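PDB 1E5D: Rubredoxin\:oxygen oxidoreductase from Desulfovibrio gigas, which catalyses the four-electron reduction of one dioxygen molecule to two water molecules, using a diiron centre and a flavin mononucleotide cofactor. Local coordinates for residues S265-L273 and N375-L385; F258-T266 and S311-V322. All blocks are in the same frame, centred on the assembly; numbering follows the deposited sequence.

Both contacts lie in the flavodoxin-like part of the chain, their centres 14 Å apart, and both draw on helix 265-279, sharing Ser-265 and Thr-266. Interaction 1 sets the start of that helix against the loop and helix that follow the edge strand 371-374; its inner face is buried, but Lys-268 marks an exposed margin. Interaction 2 is more deeply set, twelve of its thirteen touching residues being buried, and joins two loops that leave neighbouring parallel strands. Neither has a direct hydrogen bond between its segments. Aliphatic contacts dominate the first. Flavin mononucleotide bridges both pairs; in the second its ring is held and a water bridges too.

Interaction 1 (S265-L273 and N375-L385); sequences STEKMARVL and NVPTHADYEQL. With FMN (flavin mononucleotide), chain C.
Leu-385 loses the most surface to the other segment, fitting among Met-269, Val-272 and Leu-273 of helix 265-279. Its CB lies 4.1 Å from Val-272 CG1. Beyond CG the two methyls part company. CD1 reaches Met-269 CB at 3.7 Å, and CD2 settles 3.9 Å from Leu-273 CG. Met-269 bends at its last torsion (chi3 68°), so that its CE also comes near both methyls, while its CG meets the ring of Pro-377.

One turn earlier on helix 379-400, Tyr-382 presents a face to Val-272 CG2. This methyl stands 4.0 Å from the ring centroid and 25° off the normal, a CH-pi contact displaced toward CD1. The opposite face carries Thr-378 O, the backbone oxygen at the helix N-cap position. The phenol oxygen lies beside the aliphatic part of Lys-268.

Nearer the flavin, Ser-265 CB touches Pro-377 CD at 3.6 Å, with OG alongside Val-376. The backbone N of Ser-265 gives a hydrogen bond to FMN O3P. Thr-266 OG1 donates to O1P, which its backbone N also approaches at a doubtfully short distance. From the other segment comes a weak bond, Asn-375 ND2 to FMN O4' at 3.3 Å; Asn-375 OD1 is bonded to Ser-112 OG of the second subunit.

The segment axes cross at -49°, 9.7 Å apart at their nearest. With no hydrogen bond between the segments, their direct cohesion rests on apolar fit, while polar bonds link both to the same flavin, at its phosphate and ribityl chain; the N-terminal end of helix 265-279 would be expected to stabilise the phosphate charge.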
loop_
_atom_site.group_PDB
_atom_site.type_symbol
_atom_site.label_atom_id
_atom_site.label_comp_id
_atom_site.label_asym_id
_atom_site.label_seq_id
_atom_site.Cartn_x
_atom_site.Cartn_y
_atom_site.Cartn_z
ATOM N N SER A 265 -0.397 12.378 -15.486
ATOM C CA SER A 265 -0.909 12.035 -16.824
ATOM C C SER A 265 -1.849 10.848 -16.702
ATOM O O SER A 265 -2.896 10.777 -17.352
ATOM C CB SER A 265 0.218 11.747 -17.806
ATOM O OG SER A 265 1.011 12.892 -18.056
ATOM N N THR A 266 -1.492 9.881 -15.849
ATOM C CA THR A 266 -2.427 8.765 -15.670
ATOM C C THR A 266 -3.719 9.286 -15.057
ATOM O O THR A 266 -4.808 8.743 -15.250
ATOM C CB THR A 266 -1.822 7.651 -14.808
ATOM O OG1 THR A 266 -0.614 7.195 -15.433
ATOM C CG2 THR A 266 -2.758 6.454 -14.731
ATOM N N GLU A 267 -3.625 10.385 -14.302
ATOM C CA GLU A 267 -4.848 10.921 -13.707
ATOM C C GLU A 267 -5.792 11.500 -14.760
ATOM O O GLU A 267 -7.000 11.247 -14.737
ATOM C CB GLU A 267 -4.527 11.976 -12.648
ATOM C CG GLU A 267 -5.751 12.328 -11.815
ATOM C CD GLU A 267 -5.645 13.673 -11.129
ATOM O OE1 GLU A 267 -4.515 14.071 -10.780
ATOM O OE2 GLU A 267 -6.702 14.314 -10.936
ATOM N N LYS A 268 -5.249 12.269 -15.692
ATOM C CA LYS A 268 -5.985 12.853 -16.807
ATOM C C LYS A 268 -6.681 11.791 -17.653
ATOM O O LYS A 268 -7.858 11.898 -17.995
ATOM C CB LYS A 268 -5.040 13.686 -17.683
ATOM C CG LYS A 268 -4.606 14.972 -17.000
ATOM C CD LYS A 268 -3.557 15.719 -17.799
ATOM C CE LYS A 268 -2.669 16.563 -16.895
ATOM N NZ LYS A 268 -2.145 17.760 -17.611
ATOM N N MET A 269 -5.934 10.744 -17.990
ATOM C CA MET A 269 -6.528 9.591 -18.655
ATOM C C MET A 269 -7.710 9.094 -17.831
ATOM O O MET A 269 -8.802 8.879 -18.351
ATOM C CB MET A 269 -5.451 8.522 -18.854
ATOM C CG MET A 269 -4.250 9.036 -19.644
ATOM S SD MET A 269 -2.906 7.837 -19.734
ATOM C CE MET A 269 -3.641 6.574 -20.761
ATOM N N ALA A 270 -7.521 8.927 -16.517
ATOM C CA ALA A 270 -8.612 8.469 -15.666
ATOM C C ALA A 270 -9.803 9.415 -15.717
ATOM O O ALA A 270 -10.956 8.990 -15.832
ATOM C CB ALA A 270 -8.147 8.320 -14.228
ATOM N N ARG A 271 -9.532 10.718 -15.630
ATOM C CA ARG A 271 -10.645 11.673 -15.665
ATOM C C ARG A 271 -11.384 11.568 -16.990
ATOM O O ARG A 271 -12.610 11.617 -17.062
ATOM C CB ARG A 271 -10.148 13.099 -15.444
ATOM C CG ARG A 271 -9.580 13.344 -14.050
ATOM C CD ARG A 271 -8.974 14.741 -13.977
ATOM N NE ARG A 271 -10.029 15.751 -13.933
ATOM C CZ ARG A 271 -10.878 15.850 -12.914
ATOM N NH1 ARG A 271 -10.796 15.022 -11.880
ATOM N NH2 ARG A 271 -11.811 16.787 -12.938
ATOM N N VAL A 272 -10.632 11.401 -18.081
ATOM C CA VAL A 272 -11.306 11.273 -19.367
ATOM C C VAL A 272 -12.181 10.024 -19.386
ATOM O O VAL A 272 -13.341 10.080 -19.792
ATOM C CB VAL A 272 -10.320 11.219 -20.544
ATOM C CG1 VAL A 272 -10.990 10.569 -21.745
ATOM C CG2 VAL A 272 -9.818 12.615 -20.884
ATOM N N LEU A 273 -11.605 8.909 -18.939
ATOM C CA LEU A 273 -12.348 7.657 -18.870
ATOM C C LEU A 273 -13.652 7.871 -18.110
ATOM O O LEU A 273 -14.706 7.429 -18.566
ATOM C CB LEU A 273 -11.533 6.544 -18.207
ATOM C CG LEU A 273 -10.541 5.815 -19.117
ATOM C CD1 LEU A 273 -9.692 4.816 -18.341
ATOM C CD2 LEU A 273 -11.277 5.113 -20.253
ATOM N N ASN A 375 4.288 9.463 -21.781
ATOM C CA ASN A 375 4.183 10.735 -21.078
ATOM C C ASN A 375 2.816 11.389 -21.201
ATOM O O ASN A 375 1.805 10.761 -20.889
ATOM C CB ASN A 375 5.279 11.676 -21.602
ATOM C CG ASN A 375 6.631 11.030 -21.350
ATOM O OD1 ASN A 375 7.480 10.948 -22.229
ATOM N ND2 ASN A 375 6.807 10.578 -20.112
ATOM N N VAL A 376 2.805 12.645 -21.638
ATOM C CA VAL A 376 1.613 13.474 -21.566
ATOM C C VAL A 376 0.706 13.276 -22.770
ATOM O O VAL A 376 1.068 13.504 -23.916
ATOM C CB VAL A 376 1.962 14.966 -21.423
ATOM C CG1 VAL A 376 0.694 15.811 -21.388
ATOM C CG2 VAL A 376 2.782 15.168 -20.157
ATOM N N PRO A 377 -0.508 12.837 -22.448
ATOM C CA PRO A 377 -1.466 12.437 -23.474
ATOM C C PRO A 377 -1.916 13.624 -24.326
ATOM O O PRO A 377 -1.831 14.769 -23.893
ATOM C CB PRO A 377 -2.644 11.878 -22.673
ATOM C CG PRO A 377 -2.476 12.374 -21.280
ATOM C CD PRO A 377 -1.031 12.717 -21.079
ATOM N N THR A 378 -2.392 13.315 -25.518
ATOM C CA THR A 378 -2.931 14.231 -26.500
ATOM C C THR A 378 -4.402 13.934 -26.792
ATOM O O THR A 378 -4.934 12.925 -26.319
ATOM C CB THR A 378 -2.156 14.124 -27.827
ATOM O OG1 THR A 378 -2.444 12.853 -28.432
ATOM C CG2 THR A 378 -0.658 14.161 -27.580
ATOM N N HIS A 379 -5.038 14.804 -27.569
ATOM C CA HIS A 379 -6.426 14.582 -27.975
ATOM C C HIS A 379 -6.574 13.187 -28.571
ATOM O O HIS A 379 -7.536 12.458 -28.335
ATOM C CB HIS A 379 -6.883 15.632 -28.982
ATOM C CG HIS A 379 -7.608 15.109 -30.186
ATOM N ND1 HIS A 379 -6.953 14.574 -31.277
ATOM C CD2 HIS A 379 -8.927 15.030 -30.475
ATOM C CE1 HIS A 379 -7.837 14.194 -32.183
ATOM N NE2 HIS A 379 -9.048 14.461 -31.721
ATOM N N ALA A 380 -5.576 12.825 -29.377
ATOM C CA ALA A 380 -5.633 11.502 -29.988
ATOM C C ALA A 380 -5.699 10.428 -28.915
ATOM O O ALA A 380 -6.516 9.508 -28.970
ATOM C CB ALA A 380 -4.432 11.311 -30.898
ATOM N N ASP A 381 -4.823 10.549 -27.916
ATOM C CA ASP A 381 -4.866 9.581 -26.814
ATOM C C ASP A 381 -6.241 9.611 -26.162
ATOM O O ASP A 381 -6.812 8.586 -25.801
ATOM C CB ASP A 381 -3.777 9.875 -25.788
ATOM C CG ASP A 381 -2.416 9.995 -26.454
ATOM O OD1 ASP A 381 -2.064 9.055 -27.202
ATOM O OD2 ASP A 381 -1.732 11.014 -26.236
ATOM N N TYR A 382 -6.764 10.836 -26.042
ATOM C CA TYR A 382 -8.110 10.979 -25.486
ATOM C C TYR A 382 -9.109 10.204 -26.329
ATOM O O TYR A 382 -10.001 9.570 -25.777
ATOM C CB TYR A 382 -8.482 12.460 -25.378
ATOM C CG TYR A 382 -7.643 13.129 -24.306
ATOM C CD1 TYR A 382 -7.093 12.351 -23.289
ATOM C CD2 TYR A 382 -7.397 14.488 -24.294
ATOM C CE1 TYR A 382 -6.322 12.913 -22.290
ATOM C CE2 TYR A 382 -6.626 15.062 -23.299
ATOM C CZ TYR A 382 -6.093 14.271 -22.303
ATOM O OH TYR A 382 -5.325 14.840 -21.312
ATOM N N GLU A 383 -8.939 10.258 -27.644
ATOM C CA GLU A 383 -9.813 9.538 -28.560
ATOM C C GLU A 383 -9.721 8.047 -28.273
ATOM O O GLU A 383 -10.724 7.338 -28.199
ATOM C CB GLU A 383 -9.448 9.808 -30.019
ATOM C CG GLU A 383 -10.079 11.075 -30.587
ATOM C CD GLU A 383 -11.465 11.305 -30.010
ATOM O OE1 GLU A 383 -12.361 10.484 -30.297
ATOM O OE2 GLU A 383 -11.638 12.298 -29.271
ATOM N N GLN A 384 -8.480 7.583 -28.100
ATOM C CA GLN A 384 -8.308 6.163 -27.782
ATOM C C GLN A 384 -9.078 5.774 -26.528
ATOM O O GLN A 384 -9.747 4.738 -26.464
ATOM C CB GLN A 384 -6.828 5.864 -27.597
ATOM C CG GLN A 384 -6.057 5.680 -28.891
ATOM C CD GLN A 384 -4.956 4.647 -28.684
ATOM O OE1 GLN A 384 -3.964 4.904 -27.999
ATOM N NE2 GLN A 384 -5.155 3.475 -29.275
ATOM N N LEU A 385 -8.995 6.614 -25.494
ATOM C CA LEU A 385 -9.639 6.218 -24.240
ATOM C C LEU A 385 -11.151 6.172 -24.374
ATOM O O LEU A 385 -11.756 5.194 -23.919
ATOM C CB LEU A 385 -9.166 7.162 -23.126
ATOM C CG LEU A 385 -7.699 6.918 -22.736
ATOM C CD1 LEU A 385 -7.042 8.184 -22.227
ATOM C CD2 LEU A 385 -7.624 5.800 -21.707
HETATM N N1 FMN C . 8.800 5.036 -17.317
HETATM C C2 FMN C . 9.157 3.887 -17.874
HETATM O O2 FMN C . 8.993 3.654 -19.042
HETATM N N3 FMN C . 9.753 2.845 -17.114
HETATM C C4 FMN C . 10.323 3.119 -15.884
HETATM O O4 FMN C . 10.795 2.186 -15.262
HETATM C C4A FMN C . 9.977 4.399 -15.284
HETATM N N5 FMN C . 10.166 4.608 -13.961
HETATM C C5A FMN C . 10.118 5.918 -13.546
HETATM C C6 FMN C . 10.442 6.186 -12.191
HETATM C C7 FMN C . 10.177 7.411 -11.626
HETATM C C7M FMN C . 10.252 7.571 -10.131
HETATM C C8 FMN C . 9.519 8.438 -12.410
HETATM C C8M FMN C . 9.426 9.850 -11.879
HETATM C C9 FMN C . 9.384 8.244 -13.793
HETATM C C9A FMN C . 9.485 6.946 -14.298
HETATM N N10 FMN C . 8.993 6.568 -15.586
HETATM C C10 FMN C . 9.279 5.379 -16.103
HETATM C "C1'" FMN C . 8.379 7.637 -16.409
HETATM C "C2'" FMN C . 6.881 7.818 -16.053
HETATM O "O2'" FMN C . 6.169 6.613 -16.307
HETATM C "C3'" FMN C . 6.383 8.929 -16.964
HETATM O "O3'" FMN C . 6.833 10.150 -16.384
HETATM C "C4'" FMN C . 4.853 8.947 -17.030
HETATM O "O4'" FMN C . 4.416 10.026 -17.872
HETATM C "C5'" FMN C . 4.345 9.115 -15.615
HETATM O "O5'" FMN C . 2.775 9.162 -15.640
HETATM P P FMN C . 1.993 9.893 -14.555
HETATM O O1P FMN C . 0.582 9.301 -14.583
HETATM O O2P FMN C . 2.635 9.853 -13.319
HETATM O O3P FMN C . 1.899 11.308 -14.899
#

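Interaction 2 (F258-T266 and S311-V322); sequences FYDSMWHST and SPTHNNGILPYV. With FMN (flavin mononucleotide), chain C.
The flavin site of the flavodoxin-like domain is built from the phosphate-binding loop after strand 254-259 and the loop after strand 306-310. Where the two loops meet, Asp-260 O lies 3.1 Å from Pro-312 CD. Leu-319 CD1 packs 3.5 Å from Ser-261 N, and Val-322 CG2 on Asp-260 CB. The Asp-260 carboxylate lies at the edge of the Tyr-321 ring, planes 13° apart. A water links the carboxylate to the backbone, donating to Asp-260 OD2 at 2.6 Å and accepting from Tyr-321 N; Asp-260 OD1 has a salt bridge to Lys-290.

Met-262 reaches across to the second loop, its SD 3.8 Å from His-314 CD2 in an oblique sulfur-aromatic contact and its CE against Pro-312 CG. The His-314 ring, carried away from its backbone N (chi1 -179°), has FMN C7M at its edge, near the plane.

Ser-261 OG and the backbone N atoms of Met-262 and Trp-263 bind the phosphate, the last giving O2P a nearly straight bond (175°). The type I' turn from His-314 to Gly-317 serves the isoalloxazine: Asn-315 N donates to FMN N5 at 3.0 Å, Asn-316 N to O4. Trp-263 NE1 bonds to Glu-81 of the second subunit, a ligand of its diiron centre. A phosphate loop after the first strand and an isoalloxazine loop after its neighbour in the sheet, with further bonds from Ser-344 to Gly-349, are the flavodoxin pattern.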
loop_
_atom_site.group_PDB
_atom_site.type_symbol
_atom_site.label_atom_id
_atom_site.label_comp_id
_atom_site.label_asym_id
_atom_site.label_seq_id
_atom_site.Cartn_x
_atom_site.Cartn_y
_atom_site.Cartn_z
ATOM N N PHE A 258 -9.818 2.863 -10.756
ATOM C CA PHE A 258 -8.869 3.212 -9.692
ATOM C C PHE A 258 -7.482 3.254 -10.321
ATOM O O PHE A 258 -7.133 2.500 -11.218
ATOM C CB PHE A 258 -8.974 2.283 -8.508
ATOM C CG PHE A 258 -8.377 0.902 -8.535
ATOM C CD1 PHE A 258 -7.042 0.700 -8.223
ATOM C CD2 PHE A 258 -9.128 -0.211 -8.853
ATOM C CE1 PHE A 258 -6.466 -0.554 -8.211
ATOM C CE2 PHE A 258 -8.561 -1.474 -8.848
ATOM C CZ PHE A 258 -7.224 -1.660 -8.529
ATOM N N TYR A 259 -6.704 4.205 -9.833
ATOM C CA TYR A 259 -5.419 4.541 -10.403
ATOM C C TYR A 259 -4.549 5.138 -9.302
ATOM O O TYR A 259 -5.050 5.515 -8.244
ATOM C CB TYR A 259 -5.592 5.560 -11.553
ATOM C CG TYR A 259 -5.786 6.954 -10.974
ATOM C CD1 TYR A 259 -6.998 7.291 -10.379
ATOM C CD2 TYR A 259 -4.786 7.924 -11.006
ATOM C CE1 TYR A 259 -7.208 8.552 -9.840
ATOM C CE2 TYR A 259 -4.983 9.178 -10.462
ATOM C CZ TYR A 259 -6.201 9.490 -9.878
ATOM O OH TYR A 259 -6.374 10.747 -9.350
ATOM N N ASP A 260 -3.276 5.273 -9.621
ATOM C CA ASP A 260 -2.356 6.149 -8.917
ATOM C C ASP A 260 -1.505 6.832 -9.983
ATOM O O ASP A 260 -1.532 6.451 -11.156
ATOM C CB ASP A 260 -1.517 5.409 -7.894
ATOM C CG ASP A 260 -0.959 6.338 -6.833
ATOM O OD1 ASP A 260 -1.172 7.565 -6.948
ATOM O OD2 ASP A 260 -0.302 5.853 -5.897
ATOM N N SER A 261 -0.771 7.864 -9.594
ATOM C CA SER A 261 -0.058 8.663 -10.593
ATOM C C SER A 261 1.001 9.516 -9.922
ATOM O O SER A 261 0.854 9.871 -8.749
ATOM C CB SER A 261 -1.068 9.529 -11.335
ATOM O OG SER A 261 -0.427 10.321 -12.320
ATOM N N MET A 262 2.074 9.852 -10.632
ATOM C CA MET A 262 3.052 10.749 -10.011
ATOM C C MET A 262 2.911 12.152 -10.587
ATOM O O MET A 262 2.876 13.108 -9.818
ATOM C CB MET A 262 4.488 10.243 -10.177
ATOM C CG MET A 262 4.643 8.793 -9.745
ATOM S SD MET A 262 6.182 8.037 -10.289
ATOM C CE MET A 262 5.709 7.469 -11.929
ATOM N N TRP A 263 2.831 12.254 -11.905
ATOM C CA TRP A 263 2.817 13.550 -12.585
ATOM C C TRP A 263 1.505 13.821 -13.306
ATOM O O TRP A 263 1.403 14.648 -14.207
ATOM C CB TRP A 263 4.017 13.655 -13.552
ATOM C CG TRP A 263 5.273 13.830 -12.737
ATOM C CD1 TRP A 263 6.238 12.897 -12.480
ATOM C CD2 TRP A 263 5.671 15.033 -12.071
ATOM N NE1 TRP A 263 7.221 13.461 -11.689
ATOM C CE2 TRP A 263 6.896 14.766 -11.425
ATOM C CE3 TRP A 263 5.109 16.309 -11.959
ATOM C CZ2 TRP A 263 7.573 15.728 -10.676
ATOM C CZ3 TRP A 263 5.783 17.259 -11.218
ATOM C CH2 TRP A 263 7.000 16.967 -10.587
ATOM N N HIS A 264 0.460 13.125 -12.881
ATOM C CA HIS A 264 -0.905 13.392 -13.291
ATOM C C HIS A 264 -1.277 12.986 -14.695
ATOM O O HIS A 264 -2.430 13.248 -15.063
ATOM C CB HIS A 264 -1.186 14.915 -13.138
ATOM C CG HIS A 264 -0.993 15.232 -11.683
ATOM N ND1 HIS A 264 -1.849 14.740 -10.721
ATOM C CD2 HIS A 264 -0.030 15.928 -11.045
ATOM C CE1 HIS A 264 -1.432 15.150 -9.539
ATOM N NE2 HIS A 264 -0.338 15.873 -9.708
ATOM N N SER A 265 -0.397 12.378 -15.486
ATOM C CA SER A 265 -0.909 12.035 -16.824
ATOM C C SER A 265 -1.849 10.848 -16.702
ATOM O O SER A 265 -2.896 10.777 -17.352
ATOM C CB SER A 265 0.218 11.747 -17.806
ATOM O OG SER A 265 1.011 12.892 -18.056
ATOM N N THR A 266 -1.492 9.881 -15.849
ATOM C CA THR A 266 -2.427 8.765 -15.670
ATOM C C THR A 266 -3.719 9.286 -15.057
ATOM O O THR A 266 -4.808 8.743 -15.250
ATOM C CB THR A 266 -1.822 7.651 -14.808
ATOM O OG1 THR A 266 -0.614 7.195 -15.433
ATOM C CG2 THR A 266 -2.758 6.454 -14.731
ATOM N N SER A 311 -2.136 2.859 -13.985
ATOM C CA SER A 311 -0.888 3.180 -13.315
ATOM C C SER A 311 0.165 3.579 -14.344
ATOM O O SER A 311 0.260 3.016 -15.431
ATOM C CB SER A 311 -0.368 2.017 -12.477
ATOM O OG SER A 311 0.943 2.300 -12.018
ATOM N N PRO A 312 0.967 4.567 -13.985
ATOM C CA PRO A 312 2.116 4.883 -14.834
ATOM C C PRO A 312 3.158 3.795 -14.652
ATOM O O PRO A 312 3.096 3.008 -13.711
ATOM C CB PRO A 312 2.609 6.207 -14.254
ATOM C CG PRO A 312 2.197 6.157 -12.818
ATOM C CD PRO A 312 0.871 5.433 -12.808
ATOM N N THR A 313 4.152 3.704 -15.528
ATOM C CA THR A 313 5.194 2.719 -15.232
ATOM C C THR A 313 6.196 3.288 -14.239
ATOM O O THR A 313 6.838 4.314 -14.443
ATOM C CB THR A 313 5.927 2.275 -16.508
ATOM O OG1 THR A 313 4.953 1.676 -17.372
ATOM C CG2 THR A 313 6.960 1.221 -16.162
ATOM N N HIS A 314 6.343 2.590 -13.116
ATOM C CA HIS A 314 7.311 3.025 -12.120
ATOM C C HIS A 314 8.338 1.914 -11.938
ATOM O O HIS A 314 7.954 0.838 -11.488
ATOM C CB HIS A 314 6.624 3.360 -10.798
ATOM C CG HIS A 314 7.555 3.840 -9.730
ATOM N ND1 HIS A 314 7.857 3.111 -8.604
ATOM C CD2 HIS A 314 8.266 4.989 -9.620
ATOM C CE1 HIS A 314 8.703 3.785 -7.850
ATOM N NE2 HIS A 314 8.972 4.940 -8.441
ATOM N N ASN A 315 9.582 2.207 -12.296
ATOM C CA ASN A 315 10.650 1.216 -12.192
ATOM C C ASN A 315 10.232 -0.129 -12.776
ATOM O O ASN A 315 10.203 -1.144 -12.080
ATOM C CB ASN A 315 11.081 1.070 -10.730
ATOM C CG ASN A 315 11.674 2.359 -10.192
ATOM O OD1 ASN A 315 12.358 3.116 -10.880
ATOM N ND2 ASN A 315 11.402 2.610 -8.919
ATOM N N ASN A 316 9.893 -0.130 -14.061
ATOM C CA ASN A 316 9.609 -1.361 -14.790
ATOM C C ASN A 316 8.384 -2.094 -14.274
ATOM O O ASN A 316 8.187 -3.265 -14.587
ATOM C CB ASN A 316 10.845 -2.282 -14.729
ATOM C CG ASN A 316 12.022 -1.541 -15.362
ATOM O OD1 ASN A 316 13.025 -1.270 -14.711
ATOM N ND2 ASN A 316 11.848 -1.205 -16.638
ATOM N N GLY A 317 7.578 -1.380 -13.495
ATOM C CA GLY A 317 6.364 -1.953 -12.950
ATOM C C GLY A 317 5.319 -0.884 -12.671
ATOM O O GLY A 317 5.351 0.203 -13.245
ATOM N N ILE A 318 4.409 -1.235 -11.769
ATOM C CA ILE A 318 3.312 -0.353 -11.402
ATOM C C ILE A 318 3.567 0.235 -10.020
ATOM O O ILE A 318 4.391 -0.290 -9.276
ATOM C CB ILE A 318 1.972 -1.106 -11.400
ATOM C CG1 ILE A 318 1.900 -2.188 -10.320
ATOM C CG2 ILE A 318 1.671 -1.697 -12.766
ATOM C CD1 ILE A 318 0.517 -2.779 -10.131
ATOM N N LEU A 319 2.862 1.309 -9.716
ATOM C CA LEU A 319 2.981 1.968 -8.425
ATOM C C LEU A 319 2.507 1.062 -7.295
ATOM O O LEU A 319 1.570 0.279 -7.389
ATOM C CB LEU A 319 2.220 3.297 -8.435
ATOM C CG LEU A 319 2.847 4.420 -9.275
ATOM C CD1 LEU A 319 1.959 5.662 -9.249
ATOM C CD2 LEU A 319 4.241 4.756 -8.777
ATOM N N PRO A 320 3.229 1.196 -6.179
ATOM C CA PRO A 320 3.073 0.314 -5.027
ATOM C C PRO A 320 1.630 0.201 -4.553
ATOM O O PRO A 320 1.127 -0.892 -4.305
ATOM C CB PRO A 320 3.884 1.039 -3.950
ATOM C CG PRO A 320 4.908 1.816 -4.707
ATOM C CD PRO A 320 4.257 2.241 -5.982
ATOM N N TYR A 321 0.965 1.339 -4.415
ATOM C CA TYR A 321 -0.393 1.387 -3.899
ATOM C C TYR A 321 -1.372 0.738 -4.866
ATOM O O TYR A 321 -2.402 0.189 -4.468
ATOM C CB TYR A 321 -0.797 2.837 -3.635
ATOM C CG TYR A 321 -0.125 3.440 -2.432
ATOM C CD1 TYR A 321 0.311 2.622 -1.397
ATOM C CD2 TYR A 321 0.078 4.807 -2.329
ATOM C CE1 TYR A 321 0.932 3.151 -0.282
ATOM C CE2 TYR A 321 0.700 5.347 -1.212
ATOM C CZ TYR A 321 1.126 4.517 -0.200
ATOM O OH TYR A 321 1.740 5.042 0.913
ATOM N N VAL A 322 -1.041 0.796 -6.159
ATOM C CA VAL A 322 -1.884 0.072 -7.110
ATOM C C VAL A 322 -1.681 -1.432 -6.946
ATOM O O VAL A 322 -2.622 -2.218 -6.926
ATOM C CB VAL A 322 -1.600 0.502 -8.558
ATOM C CG1 VAL A 322 -2.443 -0.326 -9.510
ATOM C CG2 VAL A 322 -1.895 1.983 -8.726
HETATM N N1 FMN C . 8.800 5.036 -17.317
HETATM C C2 FMN C . 9.157 3.887 -17.874
HETATM O O2 FMN C . 8.993 3.654 -19.042
HETATM N N3 FMN C . 9.753 2.845 -17.114
HETATM C C4 FMN C . 10.323 3.119 -15.884
HETATM O O4 FMN C . 10.795 2.186 -15.262
HETATM C C4A FMN C . 9.977 4.399 -15.284
HETATM N N5 FMN C . 10.166 4.608 -13.961
HETATM C C5A FMN C . 10.118 5.918 -13.546
HETATM C C6 FMN C . 10.442 6.186 -12.191
HETATM C C7 FMN C . 10.177 7.411 -11.626
HETATM C C7M FMN C . 10.252 7.571 -10.131
HETATM C C8 FMN C . 9.519 8.438 -12.410
HETATM C C8M FMN C . 9.426 9.850 -11.879
HETATM C C9 FMN C . 9.384 8.244 -13.793
HETATM C C9A FMN C . 9.485 6.946 -14.298
HETATM N N10 FMN C . 8.993 6.568 -15.586
HETATM C C10 FMN C . 9.279 5.379 -16.103
HETATM C "C1'" FMN C . 8.379 7.637 -16.409
HETATM C "C2'" FMN C . 6.881 7.818 -16.053
HETATM O "O2'" FMN C . 6.169 6.613 -16.307
HETATM C "C3'" FMN C . 6.383 8.929 -16.964
HETATM O "O3'" FMN C . 6.833 10.150 -16.384
HETATM C "C4'" FMN C . 4.853 8.947 -17.030
HETATM O "O4'" FMN C . 4.416 10.026 -17.872
HETATM C "C5'" FMN C . 4.345 9.115 -15.615
HETATM O "O5'" FMN C . 2.775 9.162 -15.640
HETATM P P FMN C . 1.993 9.893 -14.555
HETATM O O1P FMN C . 0.582 9.301 -14.583
HETATM O O2P FMN C . 2.635 9.853 -13.319
HETATM O O3P FMN C . 1.899 11.308 -14.899
HETATM O O HOH W 1 1.500 4.093 -5.126
#